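PDB 3RQI: response regulator protein from Burkholderia pseudomallei, which probably acts as a phosphorylation-controlled transcription factor, joining a CheY-like receiver domain to a Fis-type helix-turn-helix DNA-binding region. Local coordinates for residues 10-15 and 32-37; 49-54 and 77-82; 65-70 and 95-100; 84-89 and 103-108. All coordinates share one frame; numbering follows the deposited sequence.

Contact 1 (10-15 and 32-37). With CA (calcium ion), chain B.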
loop_
_atom_site.group_PDB
_atom_site.type_symbol
_atom_site.label_atom_id
_atom_site.label_comp_id
_atom_site.label_asym_id
_atom_site.label_seq_id
_atom_site.Cartn_x
_atom_site.Cartn_y
_atom_site.Cartn_z
ATOM N N PHE A 10 -4.205 17.737 -17.676
ATOM C CA PHE A 10 -4.337 16.445 -17.032
ATOM C C PHE A 10 -4.111 15.334 -18.065
ATOM O O PHE A 10 -4.747 15.344 -19.136
ATOM C CB PHE A 10 -5.785 16.377 -16.481
ATOM C CG PHE A 10 -5.962 15.445 -15.320
ATOM C CD1 PHE A 10 -6.393 15.920 -14.085
ATOM C CD2 PHE A 10 -5.755 14.070 -15.483
ATOM C CE1 PHE A 10 -6.556 15.038 -12.993
ATOM C CE2 PHE A 10 -5.939 13.190 -14.422
ATOM C CZ PHE A 10 -6.337 13.667 -13.172
ATOM N N LEU A 11 -3.249 14.369 -17.748
ATOM C CA LEU A 11 -3.035 13.165 -18.613
ATOM C C LEU A 11 -3.641 11.942 -17.931
ATOM O O LEU A 11 -3.233 11.587 -16.840
ATOM C CB LEU A 11 -1.551 12.934 -18.812
ATOM C CG LEU A 11 -1.138 11.689 -19.673
ATOM C CD1 LEU A 11 -1.749 11.663 -21.066
ATOM C CD2 LEU A 11 0.401 11.522 -19.765
ATOM N N VAL A 12 -4.598 11.336 -18.603
ATOM C CA VAL A 12 -5.237 10.104 -18.125
ATOM C C VAL A 12 -4.635 8.919 -18.888
ATOM O O VAL A 12 -4.838 8.822 -20.086
ATOM C CB VAL A 12 -6.777 10.185 -18.308
ATOM C CG1 VAL A 12 -7.392 8.792 -18.068
ATOM C CG2 VAL A 12 -7.407 11.270 -17.351
ATOM N N ILE A 13 -3.955 8.025 -18.181
ATOM C CA ILE A 13 -3.344 6.835 -18.829
ATOM C C ILE A 13 -4.113 5.597 -18.364
ATOM O O ILE A 13 -3.983 5.159 -17.212
ATOM C CB ILE A 13 -1.873 6.685 -18.426
ATOM C CG1 ILE A 13 -1.088 7.955 -18.837
ATOM C CG2 ILE A 13 -1.276 5.405 -19.091
ATOM C CD1 ILE A 13 0.252 8.081 -18.087
ATOM N N ASP A 14 -4.930 5.033 -19.257
ATOM C CA ASP A 14 -5.727 3.841 -18.942
ATOM C C ASP A 14 -6.115 3.185 -20.262
ATOM O O ASP A 14 -6.487 3.885 -21.208
ATOM C CB ASP A 14 -6.982 4.249 -18.112
ATOM C CG ASP A 14 -7.591 3.097 -17.400
ATOM O OD1 ASP A 14 -7.986 2.112 -18.079
ATOM O OD2 ASP A 14 -7.658 3.116 -16.146
ATOM N N ASP A 15 -5.967 1.871 -20.361
ATOM C CA ASP A 15 -6.315 1.188 -21.627
ATOM C C ASP A 15 -7.813 1.067 -21.862
ATOM O O ASP A 15 -8.248 0.730 -22.991
ATOM C CB ASP A 15 -5.703 -0.226 -21.637
ATOM C CG ASP A 15 -6.311 -1.103 -20.585
ATOM O OD1 ASP A 15 -6.118 -0.838 -19.376
ATOM O OD2 ASP A 15 -6.978 -2.081 -20.950
ATOM N N TYR A 32 -10.485 21.231 -16.384
ATOM C CA TYR A 32 -9.200 20.672 -16.769
ATOM C C TYR A 32 -9.178 20.417 -18.262
ATOM O O TYR A 32 -10.220 20.186 -18.867
ATOM C CB TYR A 32 -8.882 19.360 -15.993
ATOM C CG TYR A 32 -8.689 19.630 -14.525
ATOM C CD1 TYR A 32 -7.418 19.805 -13.996
ATOM C CD2 TYR A 32 -9.787 19.770 -13.674
ATOM C CE1 TYR A 32 -7.244 20.106 -12.630
ATOM C CE2 TYR A 32 -9.631 20.077 -12.319
ATOM C CZ TYR A 32 -8.346 20.229 -11.806
ATOM O OH TYR A 32 -8.176 20.544 -10.473
ATOM N N ALA A 33 -7.999 20.522 -18.857
ATOM C CA ALA A 33 -7.819 20.202 -20.261
ATOM C C ALA A 33 -7.193 18.810 -20.226
ATOM O O ALA A 33 -6.096 18.670 -19.700
ATOM C CB ALA A 33 -6.853 21.184 -20.890
ATOM N N VAL A 34 -7.867 17.806 -20.791
ATOM C CA VAL A 34 -7.466 16.387 -20.600
ATOM C C VAL A 34 -7.005 15.726 -21.893
ATOM O O VAL A 34 -7.649 15.885 -22.962
ATOM C CB VAL A 34 -8.666 15.555 -20.030
ATOM C CG1 VAL A 34 -8.274 14.117 -19.685
ATOM C CG2 VAL A 34 -9.266 16.246 -18.775
ATOM N N ARG A 35 -5.878 15.026 -21.808
ATOM C CA ARG A 35 -5.426 14.108 -22.874
ATOM C C ARG A 35 -5.485 12.697 -22.325
ATOM O O ARG A 35 -5.319 12.488 -21.114
ATOM C CB ARG A 35 -3.994 14.440 -23.314
ATOM C CG ARG A 35 -3.850 15.854 -23.877
ATOM C CD ARG A 35 -4.677 16.000 -25.160
ATOM N NE ARG A 35 -4.010 15.299 -26.250
ATOM C CZ ARG A 35 -3.305 15.903 -27.212
ATOM N NH1 ARG A 35 -3.230 17.226 -27.255
ATOM N NH2 ARG A 35 -2.710 15.187 -28.162
ATOM N N GLN A 36 -5.739 11.724 -23.216
ATOM C CA GLN A 36 -5.820 10.320 -22.820
ATOM C C GLN A 36 -4.727 9.521 -23.570
ATOM O O GLN A 36 -4.452 9.768 -24.758
ATOM C CB GLN A 36 -7.181 9.729 -23.223
ATOM C CG GLN A 36 -8.411 10.341 -22.562
ATOM C CD GLN A 36 -9.671 9.683 -23.124
ATOM O OE1 GLN A 36 -9.720 8.458 -23.308
ATOM N NE2 GLN A 36 -10.647 10.498 -23.486
ATOM N N ALA A 37 -4.146 8.547 -22.889
ATOM C CA ALA A 37 -3.234 7.579 -23.483
ATOM C C ALA A 37 -3.731 6.199 -23.089
ATOM O O ALA A 37 -4.066 5.989 -21.915
ATOM C CB ALA A 37 -1.811 7.789 -22.947
HETATM CA CA CA B . -6.590 -1.769 -17.277
HETATM O O HOH W 1 -8.365 -0.232 -16.828
#
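From F10 to I13 the first strand of the receiver domain runs parallel to the edge strand 33-37, in register with V34 to A37, the two short axes 4.7 Å apart at closest and turned 24° from each other. The pair belongs to a right-handed beta-alpha-beta crossover of the CheY-like fold, with helix 17-29 as the connection. Five backbone hydrogen bonds pass back and forth, from F10 N to A33 O at one end to D14 N on A37 O at the other; the straightest runs from V12 N to R35 O, 2.9 Å long. On the face covered by helix 17-29, the ring of F10 turns its edge to the face of Y32 in an offset edge-to-face pair, planes at 89° and CD1 of F10 4.0 Å from CD1 of Y32. Next along this face, V12 CG2 meets V34 CG1 at 3.8 Å. On the opposite face, under helix 40-47, L11 CD1 and I13 CG1 both approach the methyl of A37, the latter at 4.2 Å. Beyond the strand the chain enters the acidic site at the C-terminal end of the sheet. There D14 has its OD2 in a salt bridge with K108, while its OD1 accepts from a water that is itself a calcium ligand. With CG between its backbone N and carbonyl carbon (chi1 66°), D15 turns its carboxylate to the metal, which the backbone carbonyl of H60 also binds. The bond from D15 OD1 to calcium measures 2.3 Å.

Contact 2 (49-54 and 77-82). With SO4 (sulfate ion), chain D.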
loop_
_atom_site.group_PDB
_atom_site.type_symbol
_atom_site.label_atom_id
_atom_site.label_comp_id
_atom_site.label_asym_id
_atom_site.label_seq_id
_atom_site.Cartn_x
_atom_site.Cartn_y
_atom_site.Cartn_z
ATOM N N ALA A 49 5.585 15.417 -25.110
ATOM C CA ALA A 49 5.170 16.472 -26.033
ATOM C C ALA A 49 4.562 17.704 -25.368
ATOM O O ALA A 49 4.625 18.790 -25.908
ATOM C CB ALA A 49 4.200 15.904 -27.082
ATOM N N GLU A 50 3.996 17.529 -24.178
ATOM C CA GLU A 50 3.241 18.590 -23.541
ATOM C C GLU A 50 3.471 18.476 -22.018
ATOM O O GLU A 50 3.761 17.396 -21.508
ATOM C CB GLU A 50 1.751 18.386 -23.934
ATOM C CG GLU A 50 0.695 18.728 -22.905
ATOM C CD GLU A 50 -0.730 18.611 -23.482
ATOM O OE1 GLU A 50 -0.890 18.045 -24.596
ATOM O OE2 GLU A 50 -1.676 19.069 -22.799
ATOM N N LYS A 51 3.372 19.605 -21.321
ATOM C CA LYS A 51 3.491 19.650 -19.854
ATOM C C LYS A 51 2.144 19.391 -19.216
ATOM O O LYS A 51 1.143 20.050 -19.570
ATOM C CB LYS A 51 3.952 21.035 -19.394
ATOM C CG LYS A 51 4.100 21.152 -17.864
ATOM C CD LYS A 51 4.647 22.522 -17.458
ATOM C CE LYS A 51 4.385 22.819 -15.980
ATOM N NZ LYS A 51 4.550 24.281 -15.706
ATOM N N PHE A 52 2.136 18.457 -18.257
ATOM C CA PHE A 52 0.933 18.120 -17.480
ATOM C C PHE A 52 1.112 18.485 -16.029
ATOM O O PHE A 52 2.201 18.313 -15.462
ATOM C CB PHE A 52 0.621 16.618 -17.638
ATOM C CG PHE A 52 0.233 16.261 -19.051
ATOM C CD1 PHE A 52 1.166 15.685 -19.914
ATOM C CD2 PHE A 52 -1.055 16.518 -19.530
ATOM C CE1 PHE A 52 0.811 15.376 -21.229
ATOM C CE2 PHE A 52 -1.412 16.212 -20.801
ATOM C CZ PHE A 52 -0.489 15.644 -21.671
ATOM N N GLU A 53 0.064 19.018 -15.409
ATOM C CA GLU A 53 0.111 19.281 -13.992
ATOM C C GLU A 53 -0.318 18.062 -13.183
ATOM O O GLU A 53 0.130 17.888 -12.039
ATOM C CB GLU A 53 -0.792 20.489 -13.673
ATOM C CG GLU A 53 -0.128 21.852 -14.014
ATOM C CD GLU A 53 -0.008 22.105 -15.505
ATOM O OE1 GLU A 53 -1.000 21.907 -16.224
ATOM O OE2 GLU A 53 1.083 22.543 -15.958
ATOM N N PHE A 54 -1.192 17.235 -13.778
ATOM C CA PHE A 54 -1.705 16.029 -13.120
ATOM C C PHE A 54 -1.668 14.861 -14.077
ATOM O O PHE A 54 -1.887 15.056 -15.273
ATOM C CB PHE A 54 -3.153 16.267 -12.707
ATOM C CG PHE A 54 -3.329 17.516 -11.853
ATOM C CD1 PHE A 54 -3.101 17.463 -10.500
ATOM C CD2 PHE A 54 -3.670 18.747 -12.442
ATOM C CE1 PHE A 54 -3.258 18.653 -9.685
ATOM C CE2 PHE A 54 -3.802 19.915 -11.666
ATOM C CZ PHE A 54 -3.608 19.856 -10.303
ATOM N N GLN A 77 8.230 14.647 -16.468
ATOM C CA GLN A 77 7.227 15.557 -15.900
ATOM C C GLN A 77 7.554 15.803 -14.437
ATOM O O GLN A 77 6.776 15.442 -13.535
ATOM C CB GLN A 77 5.795 14.955 -16.023
ATOM C CG GLN A 77 5.346 14.629 -17.447
ATOM C CD GLN A 77 4.887 15.859 -18.220
ATOM O OE1 GLN A 77 4.383 16.828 -17.631
ATOM N NE2 GLN A 77 5.059 15.833 -19.546
ATOM N N PRO A 78 8.704 16.443 -14.173
ATOM C CA PRO A 78 9.154 16.539 -12.778
ATOM C C PRO A 78 8.217 17.366 -11.897
ATOM O O PRO A 78 8.188 17.146 -10.670
ATOM C CB PRO A 78 10.526 17.227 -12.903
ATOM C CG PRO A 78 10.508 17.907 -14.252
ATOM C CD PRO A 78 9.672 17.031 -15.119
ATOM N N ASP A 79 7.489 18.309 -12.505
ATOM C CA ASP A 79 6.537 19.147 -11.771
ATOM C C ASP A 79 5.141 18.490 -11.542
ATOM O O ASP A 79 4.410 18.910 -10.652
ATOM C CB ASP A 79 6.376 20.551 -12.407
ATOM C CG ASP A 79 7.654 21.421 -12.327
ATOM O OD1 ASP A 79 8.391 21.356 -11.317
ATOM O OD2 ASP A 79 7.902 22.198 -13.281
ATOM N N ALA A 80 4.802 17.461 -12.307
ATOM C CA ALA A 80 3.454 16.834 -12.242
ATOM C C ALA A 80 3.173 16.105 -10.928
ATOM O O ALA A 80 4.085 15.517 -10.337
ATOM C CB ALA A 80 3.302 15.839 -13.402
ATOM N N ARG A 81 1.912 16.170 -10.471
ATOM C CA ARG A 81 1.414 15.264 -9.409
ATOM C C ARG A 81 0.941 13.999 -10.100
ATOM O O ARG A 81 0.232 14.069 -11.083
ATOM C CB ARG A 81 0.250 15.908 -8.647
ATOM C CG ARG A 81 0.452 17.325 -8.129
ATOM C CD ARG A 81 1.235 17.459 -6.857
ATOM N NE ARG A 81 0.835 16.544 -5.768
ATOM C CZ ARG A 81 1.617 16.276 -4.728
ATOM N NH1 ARG A 81 2.822 16.844 -4.621
ATOM N NH2 ARG A 81 1.219 15.425 -3.792
ATOM N N ILE A 82 1.369 12.835 -9.616
ATOM C CA ILE A 82 1.109 11.588 -10.302
ATOM C C ILE A 82 0.379 10.643 -9.350
ATOM O O ILE A 82 0.837 10.378 -8.227
ATOM C CB ILE A 82 2.458 10.958 -10.798
ATOM C CG1 ILE A 82 3.091 11.863 -11.895
ATOM C CG2 ILE A 82 2.213 9.561 -11.336
ATOM C CD1 ILE A 82 4.460 11.383 -12.346
HETATM S S SO4 D . 3.500 15.215 -0.799
HETATM O O1 SO4 D . 2.072 15.026 -0.842
HETATM O O2 SO4 D . 3.797 16.390 0.032
HETATM O O3 SO4 D . 4.109 14.005 -0.232
HETATM O O4 SO4 D . 4.056 15.436 -2.142
HETATM O O HOH W 2 1.284 19.857 -10.450
#
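E50 meets Q77 through its backbone: the carbonyl O takes a hydrogen bond from Q77 NE2 at 2.8 Å, the donor lying in the carbonyl plane. That amide nitrogen also gives a bond to A47 O, so both of its hydrogens have a use. After K51, whose CA passes beside Q77 OE1, comes the second half of the grip. F52 N donates to Q77 OE1 at 2.8 Å, nearly straight at the hydrogen (171°) though tilted from the plane of the amide carbonyl. A bend at chi2 (-79°) turns the glutamine amide back toward the loop, where it bonds backbone groups on both sides of K51 and is held against rotation. The F52 ring receives NE2 of Q77 near its edge, and E50 CG lies over one of its faces. In this receiver domain the loop leads into central strand 54-56, and Q77, just past helix 67-76, opens a type I turn to A80 ahead of strand 81-86. E53 O then begins the parallel pairing, accepting from R81 N at 2.9 Å and from a water that also reaches D79 O. At F54 the ring CD1 lies 4.1 Å from R81 CB. R81 itself bends away at chi2 and chi3; its NE is held by L119 O, and NH1 donates to sulfate O4 at 3.1 Å. The sulfate, probably from the crystallisation liquor, is also bound by K99 of the second subunit.

Contact 3 (65-70 and 95-100). With SO4 (sulfate ion), chain C.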
loop_
_atom_site.group_PDB
_atom_site.type_symbol
_atom_site.label_atom_id
_atom_site.label_comp_id
_atom_site.label_asym_id
_atom_site.label_seq_id
_atom_site.Cartn_x
_atom_site.Cartn_y
_atom_site.Cartn_z
ATOM N N SER A 65 2.888 -2.584 -18.570
ATOM C CA SER A 65 2.967 -2.361 -17.128
ATOM C C SER A 65 2.864 -0.873 -16.858
ATOM O O SER A 65 3.796 -0.136 -17.221
ATOM C CB SER A 65 4.345 -2.782 -16.618
ATOM O OG SER A 65 4.505 -2.355 -15.257
ATOM N N GLY A 66 1.761 -0.416 -16.227
ATOM C CA GLY A 66 1.655 0.987 -15.752
ATOM C C GLY A 66 2.704 1.335 -14.701
ATOM O O GLY A 66 3.237 2.468 -14.630
ATOM N N LEU A 67 3.065 0.352 -13.896
ATOM C CA LEU A 67 4.061 0.592 -12.865
ATOM C C LEU A 67 5.370 1.038 -13.502
ATOM O O LEU A 67 6.042 1.961 -13.008
ATOM C CB LEU A 67 4.264 -0.711 -12.093
ATOM C CG LEU A 67 4.949 -0.685 -10.744
ATOM C CD1 LEU A 67 4.201 0.247 -9.777
ATOM C CD2 LEU A 67 4.946 -2.120 -10.204
ATOM N N SER A 68 5.725 0.384 -14.615
ATOM C CA SER A 68 6.971 0.653 -15.353
ATOM C C SER A 68 7.010 2.049 -15.975
ATOM O O SER A 68 8.085 2.532 -16.382
ATOM C CB SER A 68 7.171 -0.424 -16.430
ATOM O OG SER A 68 6.301 -0.187 -17.550
ATOM N N LEU A 69 5.845 2.698 -16.058
ATOM C CA LEU A 69 5.753 4.049 -16.626
ATOM C C LEU A 69 6.068 5.133 -15.609
ATOM O O LEU A 69 6.389 6.257 -15.976
ATOM C CB LEU A 69 4.344 4.345 -17.198
ATOM C CG LEU A 69 3.932 3.780 -18.540
ATOM C CD1 LEU A 69 2.458 4.183 -18.799
ATOM C CD2 LEU A 69 4.880 4.381 -19.614
ATOM N N ILE A 70 5.993 4.810 -14.321
ATOM C CA ILE A 70 6.020 5.890 -13.327
ATOM C C ILE A 70 7.374 6.643 -13.293
ATOM O O ILE A 70 7.400 7.884 -13.328
ATOM C CB ILE A 70 5.661 5.351 -11.956
ATOM C CG1 ILE A 70 4.211 4.853 -11.978
ATOM C CG2 ILE A 70 5.844 6.475 -10.909
ATOM C CD1 ILE A 70 3.816 3.982 -10.756
ATOM N N VAL A 95 3.514 0.175 -2.539
ATOM C CA VAL A 95 4.914 0.355 -2.093
ATOM C C VAL A 95 5.795 0.652 -3.320
ATOM O O VAL A 95 6.517 1.667 -3.296
ATOM C CB VAL A 95 5.413 -0.918 -1.333
ATOM C CG1 VAL A 95 6.937 -0.880 -1.113
ATOM C CG2 VAL A 95 4.694 -1.084 0.026
ATOM N N GLN A 96 5.760 -0.191 -4.379
ATOM C CA GLN A 96 6.666 0.009 -5.498
ATOM C C GLN A 96 6.330 1.287 -6.274
ATOM O O GLN A 96 7.238 1.997 -6.716
ATOM C CB GLN A 96 6.685 -1.216 -6.414
ATOM C CG GLN A 96 7.826 -1.187 -7.454
ATOM C CD GLN A 96 9.176 -1.127 -6.742
ATOM O OE1 GLN A 96 9.409 -1.871 -5.783
ATOM N NE2 GLN A 96 10.053 -0.229 -7.191
ATOM N N ALA A 97 5.038 1.576 -6.419
ATOM C CA ALA A 97 4.655 2.798 -7.130
ATOM C C ALA A 97 5.214 4.060 -6.492
ATOM O O ALA A 97 5.680 4.996 -7.198
ATOM C CB ALA A 97 3.130 2.909 -7.245
ATOM N N VAL A 98 5.207 4.082 -5.165
ATOM C CA VAL A 98 5.720 5.260 -4.453
ATOM C C VAL A 98 7.229 5.303 -4.600
ATOM O O VAL A 98 7.822 6.375 -4.805
ATOM C CB VAL A 98 5.269 5.271 -2.961
ATOM C CG1 VAL A 98 5.977 6.425 -2.195
ATOM C CG2 VAL A 98 3.764 5.310 -2.869
ATOM N N LYS A 99 7.899 4.143 -4.545
ATOM C CA LYS A 99 9.352 4.157 -4.742
ATOM C C LYS A 99 9.739 4.713 -6.118
ATOM O O LYS A 99 10.760 5.391 -6.270
ATOM C CB LYS A 99 9.938 2.737 -4.594
ATOM C CG LYS A 99 9.908 2.149 -3.204
ATOM C CD LYS A 99 10.764 0.884 -3.202
ATOM C CE LYS A 99 10.760 0.231 -1.843
ATOM N NZ LYS A 99 11.728 -0.881 -1.786
ATOM N N ASP A 100 8.895 4.421 -7.117
ATOM C CA ASP A 100 9.105 4.800 -8.517
ATOM C C ASP A 100 8.839 6.293 -8.753
ATOM O O ASP A 100 9.228 6.842 -9.809
ATOM C CB ASP A 100 8.174 3.967 -9.434
ATOM C CG ASP A 100 8.567 2.496 -9.523
ATOM O OD1 ASP A 100 9.658 2.115 -9.073
ATOM O OD2 ASP A 100 7.732 1.712 -10.028
HETATM S S SO4 C . 15.308 -1.363 -2.864
HETATM O O1 SO4 C . 14.763 -2.627 -2.437
HETATM O O2 SO4 C . 16.277 -1.605 -3.941
HETATM O O3 SO4 C . 14.203 -0.519 -3.334
HETATM O O4 SO4 C . 15.992 -0.671 -1.762
#
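The carboxylate of D100 is the flat group that lies by L67, and the amide of Q96 sits behind it, bonded to OD1. D100 OD2 comes 3.7 Å from L67 CG, the two side chains crossing at about a right angle, while OD1 is met from above the carboxylate plane by Q96 NE2 at 3.0 Å. The donor uses an N-H lying in its own amide plane. This bond, between residues one helical turn apart, fixes the carboxylate beside L67; the other end of the amide, OE1, accepts from S124 of the second subunit. Across the two helices the contact is otherwise mainly apolar. L67 CD1 rests on the backbone of A97, 3.7 Å from its CA, and CD2 leans on Q96 CG. Helices 67-76 and 91-100 pack side by side on the same face of the receiver domain's alpha/beta sandwich, where I70 and A97 also both touch V84 of the sheet. I70 meets the second helix with two branches. Its CG1 is anti to the carbonyl carbon (chi1 -65°), carrying CD1 to 3.7 Å from A97 CB, whereas CG2 lies against D100 CB at 3.7 Å.

Contact 4 (84-89 and 103-108)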
loop_
_atom_site.group_PDB
_atom_site.type_symbol
_atom_site.label_atom_id
_atom_site.label_comp_id
_atom_site.label_asym_id
_atom_site.label_seq_id
_atom_site.Cartn_x
_atom_site.Cartn_y
_atom_site.Cartn_z
ATOM N N VAL A 84 -1.520 6.847 -8.988
ATOM C CA VAL A 84 -1.927 5.508 -9.502
ATOM C C VAL A 84 -3.397 5.333 -9.205
ATOM O O VAL A 84 -3.879 5.590 -8.075
ATOM C CB VAL A 84 -1.133 4.333 -8.862
ATOM C CG1 VAL A 84 -1.778 2.950 -9.243
ATOM C CG2 VAL A 84 0.349 4.388 -9.294
ATOM N N LEU A 85 -4.146 4.971 -10.234
ATOM C CA LEU A 85 -5.604 4.771 -10.068
ATOM C C LEU A 85 -5.931 3.390 -10.663
ATOM O O LEU A 85 -5.817 3.186 -11.886
ATOM C CB LEU A 85 -6.379 5.898 -10.787
ATOM C CG LEU A 85 -7.920 5.749 -10.781
ATOM C CD1 LEU A 85 -8.443 5.722 -9.348
ATOM C CD2 LEU A 85 -8.530 6.897 -11.558
ATOM N N THR A 86 -6.267 2.413 -9.797
ATOM C CA THR A 86 -6.242 0.985 -10.243
ATOM C C THR A 86 -7.366 0.109 -9.722
ATOM O O THR A 86 -7.758 0.216 -8.553
ATOM C CB THR A 86 -4.873 0.297 -9.920
ATOM O OG1 THR A 86 -4.853 -1.053 -10.355
ATOM C CG2 THR A 86 -4.556 0.336 -8.460
ATOM N N GLY A 87 -7.857 -0.764 -10.598
ATOM C CA GLY A 87 -8.825 -1.805 -10.217
ATOM C C GLY A 87 -8.141 -3.066 -9.683
ATOM O O GLY A 87 -8.811 -4.051 -9.342
ATOM N N TYR A 88 -6.805 -3.023 -9.604
ATOM C CA TYR A 88 -6.022 -4.121 -9.080
ATOM C C TYR A 88 -5.190 -3.711 -7.862
ATOM O O TYR A 88 -3.974 -3.867 -7.840
ATOM C CB TYR A 88 -5.160 -4.705 -10.179
ATOM C CG TYR A 88 -5.996 -5.251 -11.306
ATOM C CD1 TYR A 88 -6.675 -6.471 -11.190
ATOM C CD2 TYR A 88 -6.158 -4.514 -12.466
ATOM C CE1 TYR A 88 -7.463 -6.950 -12.243
ATOM C CE2 TYR A 88 -6.928 -4.975 -13.500
ATOM C CZ TYR A 88 -7.581 -6.184 -13.399
ATOM O OH TYR A 88 -8.337 -6.617 -14.475
ATOM N N ALA A 89 -5.850 -3.147 -6.856
ATOM C CA ALA A 89 -5.092 -2.529 -5.769
ATOM C C ALA A 89 -4.423 -3.583 -4.891
ATOM O O ALA A 89 -5.000 -4.655 -4.632
ATOM C CB ALA A 89 -5.971 -1.603 -4.942
ATOM N N ASP A 103 3.039 10.075 -6.432
ATOM C CA ASP A 103 2.660 10.859 -5.269
ATOM C C ASP A 103 1.554 10.229 -4.411
ATOM O O ASP A 103 1.466 10.516 -3.221
ATOM C CB ASP A 103 2.259 12.298 -5.676
ATOM C CG ASP A 103 3.374 13.022 -6.363
ATOM O OD1 ASP A 103 4.364 13.369 -5.670
ATOM O OD2 ASP A 103 3.293 13.214 -7.585
ATOM N N ASN A 104 0.685 9.404 -5.011
ATOM C CA ASN A 104 -0.390 8.785 -4.246
ATOM C C ASN A 104 -0.961 7.611 -5.014
ATOM O O ASN A 104 -0.539 7.323 -6.157
ATOM C CB ASN A 104 -1.504 9.814 -3.922
ATOM C CG ASN A 104 -2.224 9.510 -2.636
ATOM O OD1 ASN A 104 -2.004 8.452 -1.998
ATOM N ND2 ASN A 104 -3.108 10.435 -2.232
ATOM N N TYR A 105 -1.922 6.922 -4.403
ATOM C CA TYR A 105 -2.404 5.672 -4.996
ATOM C C TYR A 105 -3.826 5.510 -4.520
ATOM O O TYR A 105 -4.105 5.669 -3.332
ATOM C CB TYR A 105 -1.496 4.538 -4.497
ATOM C CG TYR A 105 -1.755 3.097 -4.967
ATOM C CD1 TYR A 105 -0.792 2.436 -5.739
ATOM C CD2 TYR A 105 -2.937 2.405 -4.595
ATOM C CE1 TYR A 105 -0.958 1.102 -6.125
ATOM C CE2 TYR A 105 -3.129 1.083 -4.982
ATOM C CZ TYR A 105 -2.131 0.440 -5.733
ATOM O OH TYR A 105 -2.314 -0.856 -6.102
ATOM N N LEU A 106 -4.745 5.274 -5.453
ATOM C CA LEU A 106 -6.174 5.074 -5.131
ATOM C C LEU A 106 -6.754 3.864 -5.836
ATOM O O LEU A 106 -6.452 3.588 -7.013
ATOM C CB LEU A 106 -6.985 6.280 -5.583
ATOM C CG LEU A 106 -7.134 7.542 -4.743
ATOM C CD1 LEU A 106 -8.282 8.313 -5.437
ATOM C CD2 LEU A 106 -7.469 7.209 -3.294
ATOM N N ALA A 107 -7.559 3.105 -5.086
ATOM C CA ALA A 107 -8.358 2.032 -5.695
ATOM C C ALA A 107 -9.562 2.559 -6.467
ATOM O O ALA A 107 -10.279 3.469 -5.990
ATOM C CB ALA A 107 -8.828 1.052 -4.609
ATOM N N LYS A 108 -9.779 2.002 -7.669
ATOM C CA LYS A 108 -11.070 2.119 -8.340
ATOM C C LYS A 108 -12.129 1.293 -7.553
ATOM O O LYS A 108 -11.797 0.259 -6.941
ATOM C CB LYS A 108 -11.030 1.618 -9.788
ATOM C CG LYS A 108 -10.085 2.346 -10.734
ATOM C CD LYS A 108 -10.115 1.668 -12.100
ATOM C CE LYS A 108 -9.163 2.375 -13.093
ATOM N NZ LYS A 108 -8.961 1.457 -14.244
#
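Four hydrogen bonds join V84 and T86 to the strand beside them: V84 N to N104 O, L106 N to V84 O, T86 N to L106 O and K108 N to T86 O. The last is short, 2.8 Å, yet K108 N stands well above the carbonyl plane of T86. Strands 81-86 and 104-107 are thereby paired in parallel as the two ends of a beta-alpha-beta crossover whose helix is 91-100, with 104-107 at the edge of the receiver sheet. Apolar packing centres on Y105. V84 CG1 sits over one face of its ring in a CH-pi contact, 4.1 Å from the centroid, and A89 CB lies in plane at the ring edge, 3.9 Å from CE2. T86 CG2 touches the phenol end, 3.5 Å from Y105 OH. Y105 is buried, its hydroxyl bonded to T93 and to the backbone N of S90, consistent with the inward rotamer associated with activated receivers. On the opposite face the extended chain of K108 crosses L85 at about a right angle and runs past G87 N, with CD at 3.6 Å. The polar groups gather at the C-terminal end of the strands. T86 OG1 accepts from Y88 N at 2.9 Å in an ST turn. T86 OG1, G87 N and K108 NZ all hydrogen-bond phosphoryl oxygens of modified residue 58, and K108 has D14 as a second partner. T86 thus binds the phosphoryl group through OG1 and packs on Y105 through CG2, consistent with the Thr-Tyr coupling known in receiver domains.

Overall arrangement
Three of the contacts belong to one five-stranded parallel sheet. Contacts 1 and 4 are its two flanking strand pairs, both parts of beta-alpha-beta units; contact 4 is buried near the centre of the chain, whereas contact 1 is partly open along the edge strand. They meet at the phosphorylation site, where an aspartate of one pairs with the lysine of the other. Contact 2 lies at the other end of the sheet, where a single glutamine amide clasps the loop backbone and strand pairing only begins, and shares strand 81-86 with contact 4. Contact 3 is helix packing, buried and largely apolar, laid on V84 of contact 4. Contacts 3 and 4 both touch the second subunit.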